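Local structure of lectin (Lotus tetragonolobus, 2EIG) at residues V115-D120 with L172-T177; S134-D139 with V149-V154. The protein binds carbohydrate as a calcium- and manganese-containing legume lectin of seeds, probably recognising L-fucosyl groups. All coordinates share one frame; numbering follows the deposited sequence.

How the contacts relate
Contact 1 is core and contact 2 lies nearer the edge of the fold, their centres about 8 Å apart. Contact 1 joins the two sheets of the lectin sandwich through apolar side chains, whereas contact 2 joins neighbouring strands of one sheet by backbone hydrogen bonds and is partly open to solvent. Strands 115-120 and 135-140 are themselves neighbours, with Ala116 N 2.8 Å from Asp139 O in a probable hydrogen bond, so the contacts share a sheet. Each face of that sheet has its own chemistry: Glu118 and Asp120 from contact 1 and His135 from contact 2 meet at manganese, while Phe119 and Ile136 on the inner face pack toward Met176 of the opposing sheet.

Contact 1 (V115-D120 with L172-T177); sequences VAVEFD and LTVVMT. With MN (manganese (II) ion), chain F; CA (calcium ion), chain G.
Val117 and Val174 meet tip to tip, each sending both methyls toward the other strand. CG2 of Val117 comes within 3.5 Å of CG2 of Val174, and that same Val174 methyl lies 3.6 Å from Val117 CG1, so it sits as a bump in the notch of the Val117 fork. The fork faces this way because Val117 CG1 is held opposite the backbone nitrogen (chi1 180°) and CG2 opposite the carbonyl carbon. A second bump comes from Leu172, whose CD2 enters the hollow between two valines, 3.8 Å from Val115 CG1 and 3.9 Å from Val117 CG2. Leu172 and Val115 point opposite ways, their ends offset rather than head-on.

Here the interdigitation joins the two sheets of the legume lectin jelly-roll sandwich. Strand 115-120 belongs to the seven-stranded sheet and strand 171-178 to the other; the axes of the two segments approach to 9.4 Å and differ in direction by 19°, nearly parallel, and Ile163 and Ile138 pack against the same cluster.

At the end nearer the metals, beyond the closest pair, larger side chains bridge the interval. The Phe119 ring presents its edge to Met176: CG of Met176 lies near the ring plane, 3.3 Å from Phe119 CE2. Bends at chi2 and chi3 carry SD past the CE2-CZ edge, 4.7 Å from the Phe119 ring centroid in an edge-on Met-aromatic contact, with CE leading away. Phe68 meets the same ring with its plane inclined at about 55°.

On the other face of strand 115-120, Glu118 OE2 binds manganese, and Asp120 OD1 bridges manganese and calcium while its OD2 also grips calcium. Water 1, itself a manganese ligand, donates a hydrogen bond to Glu118 OE1.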
ATOM      1  N   VAL A 115     -17.016   4.893  -2.768  1.00 16.85           N
ATOM      2  CA  VAL A 115     -15.777   5.158  -2.075  1.00 15.35           C
ATOM      3  C   VAL A 115     -16.025   6.534  -1.479  1.00 16.01           C
ATOM      4  O   VAL A 115     -16.493   7.441  -2.176  1.00 14.66           O
ATOM      5  CB  VAL A 115     -14.528   5.094  -3.013  1.00 15.16           C
ATOM      6  CG1 VAL A 115     -13.295   5.584  -2.301  1.00 13.72           C
ATOM      7  CG2 VAL A 115     -14.261   3.654  -3.524  1.00 14.50           C
ATOM      8  N   ALA A 116     -15.773   6.668  -0.184  1.00 15.38           N
ATOM      9  CA  ALA A 116     -15.999   7.925   0.475  1.00 15.78           C
ATOM     10  C   ALA A 116     -14.873   8.259   1.468  1.00 15.58           C
ATOM     11  O   ALA A 116     -14.237   7.365   2.020  1.00 15.82           O
ATOM     12  CB  ALA A 116     -17.361   7.888   1.196  1.00 16.46           C
ATOM     13  N   VAL A 117     -14.595   9.554   1.596  1.00 14.89           N
ATOM     14  CA  VAL A 117     -13.853  10.126   2.680  1.00 14.43           C
ATOM     15  C   VAL A 117     -14.863  10.923   3.540  1.00 13.92           C
ATOM     16  O   VAL A 117     -15.432  11.944   3.115  1.00 12.48           O
ATOM     17  CB  VAL A 117     -12.695  11.034   2.183  1.00 15.19           C
ATOM     18  CG1 VAL A 117     -11.921  11.644   3.395  1.00 13.25           C
ATOM     19  CG2 VAL A 117     -11.728  10.243   1.198  1.00 14.12           C
ATOM     20  N   GLU A 118     -15.074  10.434   4.750  1.00 13.89           N
ATOM     21  CA  GLU A 118     -16.093  10.968   5.627  1.00 14.96           C
ATOM     22  C   GLU A 118     -15.462  11.806   6.704  1.00 15.85           C
ATOM     23  O   GLU A 118     -14.364  11.549   7.187  1.00 17.60           O
ATOM     24  CB  GLU A 118     -16.963   9.863   6.276  1.00 14.17           C
ATOM     25  CG  GLU A 118     -16.129   8.983   7.209  1.00 14.63           C
ATOM     26  CD  GLU A 118     -16.959   8.035   8.047  1.00 16.25           C
ATOM     27  OE1 GLU A 118     -17.846   7.348   7.537  1.00 17.83           O
ATOM     28  OE2 GLU A 118     -16.672   7.976   9.236  1.00 15.81           O
ATOM     29  N   PHE A 119     -16.210  12.801   7.112  1.00 16.72           N
ATOM     30  CA  PHE A 119     -15.805  13.690   8.165  1.00 16.31           C
ATOM     31  C   PHE A 119     -17.026  13.487   9.042  1.00 15.28           C
ATOM     32  O   PHE A 119     -18.082  14.055   8.831  1.00 14.62           O
ATOM     33  CB  PHE A 119     -15.674  15.125   7.647  1.00 15.36           C
ATOM     34  CG  PHE A 119     -14.539  15.326   6.675  1.00 17.20           C
ATOM     35  CD1 PHE A 119     -14.738  15.180   5.305  1.00 15.02           C
ATOM     36  CD2 PHE A 119     -13.248  15.627   7.141  1.00 15.94           C
ATOM     37  CE1 PHE A 119     -13.696  15.363   4.394  1.00 19.36           C
ATOM     38  CE2 PHE A 119     -12.205  15.819   6.242  1.00 20.32           C
ATOM     39  CZ  PHE A 119     -12.417  15.687   4.860  1.00 17.11           C
ATOM     40  N   ASP A 120     -16.869  12.642  10.030  1.00 14.88           N
ATOM     41  CA  ASP A 120     -17.969  12.110  10.764  1.00 15.30           C
ATOM     42  C   ASP A 120     -17.902  12.764  12.147  1.00 16.81           C
ATOM     43  O   ASP A 120     -16.910  12.632  12.854  1.00 15.76           O
ATOM     44  CB  ASP A 120     -17.781  10.580  10.851  1.00 16.72           C
ATOM     45  CG  ASP A 120     -18.933   9.863  11.508  1.00 15.97           C
ATOM     46  OD1 ASP A 120     -19.095   8.652  11.282  1.00 19.78           O
ATOM     47  OD2 ASP A 120     -19.691  10.454  12.290  1.00 18.48           O
ATOM     48  N   LEU A 172      -5.716   5.681  -2.158  1.00 18.07           N
ATOM     49  CA  LEU A 172      -6.430   6.914  -1.844  1.00 17.38           C
ATOM     50  C   LEU A 172      -5.860   7.498  -0.547  1.00 17.75           C
ATOM     51  O   LEU A 172      -5.867   6.833   0.474  1.00 17.57           O
ATOM     52  CB  LEU A 172      -7.924   6.609  -1.702  1.00 17.58           C
ATOM     53  CG  LEU A 172      -8.878   7.785  -1.409  1.00 16.96           C
ATOM     54  CD1 LEU A 172      -9.109   8.525  -2.683  1.00 15.66           C
ATOM     55  CD2 LEU A 172     -10.197   7.287  -0.848  1.00 17.40           C
ATOM     56  N   THR A 173      -5.395   8.744  -0.583  1.00 17.58           N
ATOM     57  CA  THR A 173      -4.802   9.358   0.600  1.00 17.66           C
ATOM     58  C   THR A 173      -5.467  10.684   0.872  1.00 18.08           C
ATOM     59  O   THR A 173      -5.689  11.502  -0.025  1.00 16.80           O
ATOM     60  CB  THR A 173      -3.293   9.545   0.431  1.00 17.07           C
ATOM     61  OG1 THR A 173      -2.729   8.276   0.146  1.00 18.78           O
ATOM     62  CG2 THR A 173      -2.634  10.047   1.727  1.00 18.16           C
ATOM     63  N   VAL A 174      -5.759  10.904   2.138  1.00 17.67           N
ATOM     64  CA  VAL A 174      -6.348  12.138   2.546  1.00 17.81           C
ATOM     65  C   VAL A 174      -5.386  12.918   3.434  1.00 17.90           C
ATOM     66  O   VAL A 174      -4.778  12.351   4.334  1.00 17.30           O
ATOM     67  CB  VAL A 174      -7.664  11.890   3.324  1.00 17.70           C
ATOM     68  CG1 VAL A 174      -8.385  13.207   3.553  1.00 17.38           C
ATOM     69  CG2 VAL A 174      -8.518  10.816   2.594  1.00 16.98           C
ATOM     70  N   VAL A 175      -5.292  14.210   3.185  1.00 16.32           N
ATOM     71  CA  VAL A 175      -4.805  15.122   4.201  1.00 19.13           C
ATOM     72  C   VAL A 175      -5.867  16.169   4.564  1.00 18.79           C
ATOM     73  O   VAL A 175      -6.589  16.645   3.667  1.00 17.49           O
ATOM     74  CB  VAL A 175      -3.460  15.750   3.776  1.00 18.46           C
ATOM     75  CG1 VAL A 175      -3.552  16.374   2.437  1.00 24.16           C
ATOM     76  CG2 VAL A 175      -3.061  16.797   4.734  1.00 22.78           C
ATOM     77  N   MET A 176      -6.017  16.497   5.863  1.00 19.61           N
ATOM     78  CA  MET A 176      -6.817  17.680   6.287  1.00 20.43           C
ATOM     79  C   MET A 176      -5.968  18.537   7.153  1.00 19.73           C
ATOM     80  O   MET A 176      -5.543  18.096   8.230  1.00 18.31           O
ATOM     81  CB  MET A 176      -7.974  17.374   7.244  1.00 22.36           C
ATOM     82  CG  MET A 176      -9.198  17.041   6.682  1.00 28.65           C
ATOM     83  SD  MET A 176      -8.837  15.417   6.042  1.00 40.79           S
ATOM     84  CE  MET A 176      -8.145  14.493   7.432  1.00 40.19           C
ATOM     85  N   THR A 177      -5.748  19.750   6.683  1.00 18.84           N
ATOM     86  CA  THR A 177      -4.971  20.751   7.360  1.00 18.23           C
ATOM     87  C   THR A 177      -6.024  21.539   8.143  1.00 18.42           C
ATOM     88  O   THR A 177      -7.035  22.051   7.599  1.00 17.20           O
ATOM     89  CB  THR A 177      -4.221  21.606   6.332  1.00 19.28           C
ATOM     90  OG1 THR A 177      -3.342  20.746   5.576  1.00 20.19           O
ATOM     91  CG2 THR A 177      -3.388  22.785   7.006  1.00 16.35           C
TER
HETATM   92 MN    MN F1101     -17.703   6.974  10.885  1.00 18.87          MN
HETATM   93 CA    CA G1102     -21.152   8.489  12.605  1.00 19.22          CA
HETATM   94  O   HOH W   1     -19.096   6.104   9.459  1.00 20.54           O
HETATM   95  O   HOH W   2     -16.228   5.322  10.601  1.00 18.09           O
HETATM   96  O   HOH W   3     -21.583   7.260  10.723  1.00 12.09           O
HETATM   97  O   HOH W   4     -22.632  10.153  11.869  1.00 19.37           O

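Contact 2 (S134-D139 with V149-V154); sequences SHIGID and VNWNRV. With MN (manganese (II) ion), chain F.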
ATOM      1  N   SER A 134     -15.415  12.498  16.888  1.00 20.44           N
ATOM      2  CA  SER A 134     -15.294  12.853  15.471  1.00 19.63           C
ATOM      3  C   SER A 134     -14.066  12.194  14.880  1.00 18.23           C
ATOM      4  O   SER A 134     -13.042  12.033  15.539  1.00 19.41           O
ATOM      5  CB  SER A 134     -15.227  14.376  15.272  1.00 19.54           C
ATOM      6  OG  SER A 134     -16.408  14.959  15.738  1.00 17.64           O
ATOM      7  N   HIS A 135     -14.195  11.779  13.638  1.00 17.38           N
ATOM      8  CA  HIS A 135     -13.135  11.089  12.990  1.00 16.97           C
ATOM      9  C   HIS A 135     -13.200  11.332  11.481  1.00 17.28           C
ATOM     10  O   HIS A 135     -14.252  11.680  10.918  1.00 17.33           O
ATOM     11  CB  HIS A 135     -13.221   9.603  13.312  1.00 16.12           C
ATOM     12  CG  HIS A 135     -14.564   9.009  13.059  1.00 14.28           C
ATOM     13  ND1 HIS A 135     -15.631   9.152  13.919  1.00 14.05           N
ATOM     14  CD2 HIS A 135     -15.003   8.253  12.038  1.00  9.48           C
ATOM     15  CE1 HIS A 135     -16.675   8.503  13.434  1.00 12.03           C
ATOM     16  NE2 HIS A 135     -16.312   7.936  12.292  1.00 12.52           N
ATOM     17  N   ILE A 136     -12.056  11.189  10.844  1.00 16.84           N
ATOM     18  CA  ILE A 136     -11.985  11.280   9.409  1.00 17.45           C
ATOM     19  C   ILE A 136     -11.800   9.817   8.994  1.00 18.01           C
ATOM     20  O   ILE A 136     -10.892   9.156   9.510  1.00 18.83           O
ATOM     21  CB  ILE A 136     -10.821  12.210   8.946  1.00 16.84           C
ATOM     22  CG1 ILE A 136     -11.102  13.672   9.325  1.00 15.96           C
ATOM     23  CG2 ILE A 136     -10.621  12.128   7.392  1.00 16.75           C
ATOM     24  CD1 ILE A 136      -9.795  14.450   9.852  1.00 19.85           C
ATOM     25  N   GLY A 137     -12.665   9.312   8.122  1.00 16.73           N
ATOM     26  CA  GLY A 137     -12.555   7.927   7.688  1.00 16.55           C
ATOM     27  C   GLY A 137     -12.525   7.718   6.192  1.00 16.24           C
ATOM     28  O   GLY A 137     -13.065   8.527   5.446  1.00 14.56           O
ATOM     29  N   ILE A 138     -11.882   6.617   5.764  1.00 15.69           N
ATOM     30  CA  ILE A 138     -12.043   6.115   4.384  1.00 14.20           C
ATOM     31  C   ILE A 138     -12.969   4.919   4.328  1.00 15.19           C
ATOM     32  O   ILE A 138     -12.736   3.910   5.006  1.00 15.69           O
ATOM     33  CB  ILE A 138     -10.719   5.853   3.710  1.00 14.48           C
ATOM     34  CG1 ILE A 138      -9.987   7.211   3.588  1.00 14.07           C
ATOM     35  CG2 ILE A 138     -10.973   5.234   2.332  1.00 14.41           C
ATOM     36  CD1 ILE A 138      -8.530   7.104   3.262  1.00 15.57           C
ATOM     37  N   ASP A 139     -14.081   5.088   3.592  1.00 15.83           N
ATOM     38  CA  ASP A 139     -15.166   4.143   3.497  1.00 15.61           C
ATOM     39  C   ASP A 139     -15.222   3.536   2.092  1.00 16.38           C
ATOM     40  O   ASP A 139     -15.258   4.263   1.070  1.00 16.57           O
ATOM     41  CB  ASP A 139     -16.518   4.829   3.708  1.00 15.28           C
ATOM     42  CG  ASP A 139     -16.596   5.583   4.994  1.00 16.53           C
ATOM     43  OD1 ASP A 139     -17.546   6.354   5.082  1.00 19.20           O
ATOM     44  OD2 ASP A 139     -15.718   5.406   5.886  1.00 16.69           O
ATOM     45  N   VAL A 149      -9.102   8.145  11.332  1.00 20.95           N
ATOM     46  CA  VAL A 149      -8.191   8.844  12.171  1.00 21.36           C
ATOM     47  C   VAL A 149      -9.048   9.743  13.005  1.00 21.20           C
ATOM     48  O   VAL A 149     -10.136  10.153  12.581  1.00 21.07           O
ATOM     49  CB  VAL A 149      -7.134   9.608  11.325  1.00 21.47           C
ATOM     50  CG1 VAL A 149      -7.760  10.756  10.501  1.00 19.75           C
ATOM     51  CG2 VAL A 149      -6.050  10.149  12.205  1.00 25.91           C
ATOM     52  N   ASN A 150      -8.584  10.091  14.185  1.00 20.45           N
ATOM     53  CA  ASN A 150      -9.392  10.963  15.000  1.00 21.50           C
ATOM     54  C   ASN A 150      -9.328  12.424  14.475  1.00 21.03           C
ATOM     55  O   ASN A 150      -8.312  12.878  13.897  1.00 20.61           O
ATOM     56  CB  ASN A 150      -9.044  10.758  16.492  1.00 23.30           C
ATOM     57  CG  ASN A 150      -8.881  12.008  17.195  1.00 29.27           C
ATOM     58  OD1 ASN A 150      -7.812  12.632  17.123  1.00 36.88           O
ATOM     59  ND2 ASN A 150      -9.940  12.440  17.903  1.00 33.56           N
ATOM     60  N   TRP A 151     -10.450  13.123  14.627  1.00 19.05           N
ATOM     61  CA  TRP A 151     -10.639  14.447  14.080  1.00 18.36           C
ATOM     62  C   TRP A 151     -11.038  15.399  15.221  1.00 18.69           C
ATOM     63  O   TRP A 151     -12.033  15.183  15.884  1.00 17.45           O
ATOM     64  CB  TRP A 151     -11.697  14.434  12.952  1.00 17.66           C
ATOM     65  CG  TRP A 151     -12.164  15.766  12.468  1.00 15.24           C
ATOM     66  CD1 TRP A 151     -11.423  16.897  12.361  1.00 16.19           C
ATOM     67  CD2 TRP A 151     -13.482  16.107  11.976  1.00 16.48           C
ATOM     68  NE1 TRP A 151     -12.186  17.927  11.873  1.00 16.49           N
ATOM     69  CE2 TRP A 151     -13.461  17.477  11.644  1.00 18.60           C
ATOM     70  CE3 TRP A 151     -14.671  15.389  11.802  1.00 19.32           C
ATOM     71  CZ2 TRP A 151     -14.571  18.142  11.108  1.00 16.53           C
ATOM     72  CZ3 TRP A 151     -15.764  16.036  11.301  1.00 17.22           C
ATOM     73  CH2 TRP A 151     -15.710  17.416  10.956  1.00 18.39           C
ATOM     74  N   ASN A 152     -10.192  16.404  15.454  1.00 19.70           N
ATOM     75  CA  ASN A 152     -10.499  17.474  16.387  1.00 21.16           C
ATOM     76  C   ASN A 152     -11.557  18.346  15.791  1.00 19.90           C
ATOM     77  O   ASN A 152     -11.263  19.376  15.194  1.00 20.26           O
ATOM     78  CB  ASN A 152      -9.245  18.308  16.624  1.00 21.37           C
ATOM     79  CG  ASN A 152      -9.444  19.369  17.706  1.00 26.10           C
ATOM     80  OD1 ASN A 152     -10.145  19.133  18.704  1.00 28.40           O
ATOM     81  ND2 ASN A 152      -8.816  20.549  17.512  1.00 28.19           N
ATOM     82  N   ARG A 153     -12.807  17.970  15.918  1.00 20.65           N
ATOM     83  CA  ARG A 153     -13.793  18.773  15.177  1.00 18.54           C
ATOM     84  C   ARG A 153     -13.935  20.097  15.947  1.00 19.29           C
ATOM     85  O   ARG A 153     -14.136  20.078  17.158  1.00 17.60           O
ATOM     86  CB  ARG A 153     -15.095  18.031  15.039  1.00 17.08           C
ATOM     87  CG  ARG A 153     -16.236  18.860  14.591  1.00 18.53           C
ATOM     88  CD  ARG A 153     -17.529  18.144  14.930  1.00 19.20           C
ATOM     89  NE  ARG A 153     -18.717  18.882  14.501  1.00 14.68           N
ATOM     90  CZ  ARG A 153     -19.261  19.901  15.171  1.00 16.42           C
ATOM     91  NH1 ARG A 153     -18.711  20.367  16.277  1.00 14.49           N
ATOM     92  NH2 ARG A 153     -20.350  20.480  14.721  1.00 17.06           N
ATOM     93  N   VAL A 154     -13.786  21.222  15.236  1.00 18.99           N
ATOM     94  CA  VAL A 154     -13.908  22.557  15.862  1.00 18.51           C
ATOM     95  C   VAL A 154     -15.002  23.283  15.110  1.00 17.73           C
ATOM     96  O   VAL A 154     -14.887  23.577  13.909  1.00 15.90           O
ATOM     97  CB  VAL A 154     -12.531  23.388  15.875  1.00 19.32           C
ATOM     98  CG1 VAL A 154     -12.710  24.828  16.423  1.00 18.71           C
ATOM     99  CG2 VAL A 154     -11.410  22.635  16.656  1.00 21.06           C
TER
HETATM  100 MN    MN F1101     -17.703   6.974  10.885  1.00 18.87          MN
HETATM  101  O   HOH W   1     -19.096   6.104   9.459  1.00 20.54           O
HETATM  102  O   HOH W   2     -16.228   5.322  10.601  1.00 18.09           O
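Trp151 N donates to Ser134 O at 3.0 Å from well above the carbonyl plane, 46° out of it, in a bond that continues the pairing just before strand 135-140 begins and just after strand 147-150 ends. The motif is a beta hairpin of these strands, at the edge of the seven-stranded sheet of the legume lectin fold. Within it Ile136 and Val149 form an antiparallel hydrogen-bonded pair: Ile136 N gives to Val149 O at 2.8 Å and Val149 N to Ile136 O at 2.7 Å, both nearly in line with the acceptor C=O. Their side chains share the sheet face turned toward Thr184, with Ile136 CB 3.7 Å from Val149 CG1.

Ile136 also crosses Trp151 at about a right angle, laying CD1 3.6 Å from Trp151 CB and close to CG, where the indole begins. Arg153 CB sits over the centre of one indole face, 3.8 Å above the plane, while its extended chain carries the guanidinium away to Glu214 in a salt bridge. Ser134 packs CB on Trp151 CE3 and OG 3.4 Å from Arg153 CB. The indole NE1 is held by Glu159.

His135 and Asn150 form the non-hydrogen-bonded pair, their side chains diverging. His135 chi1 of 51° swings the imidazole to the metal side; ND1 is hydrogen-bonded to Ser133 O, which fixes the ring's rotation, and NE2 binds manganese at 2.2 Å.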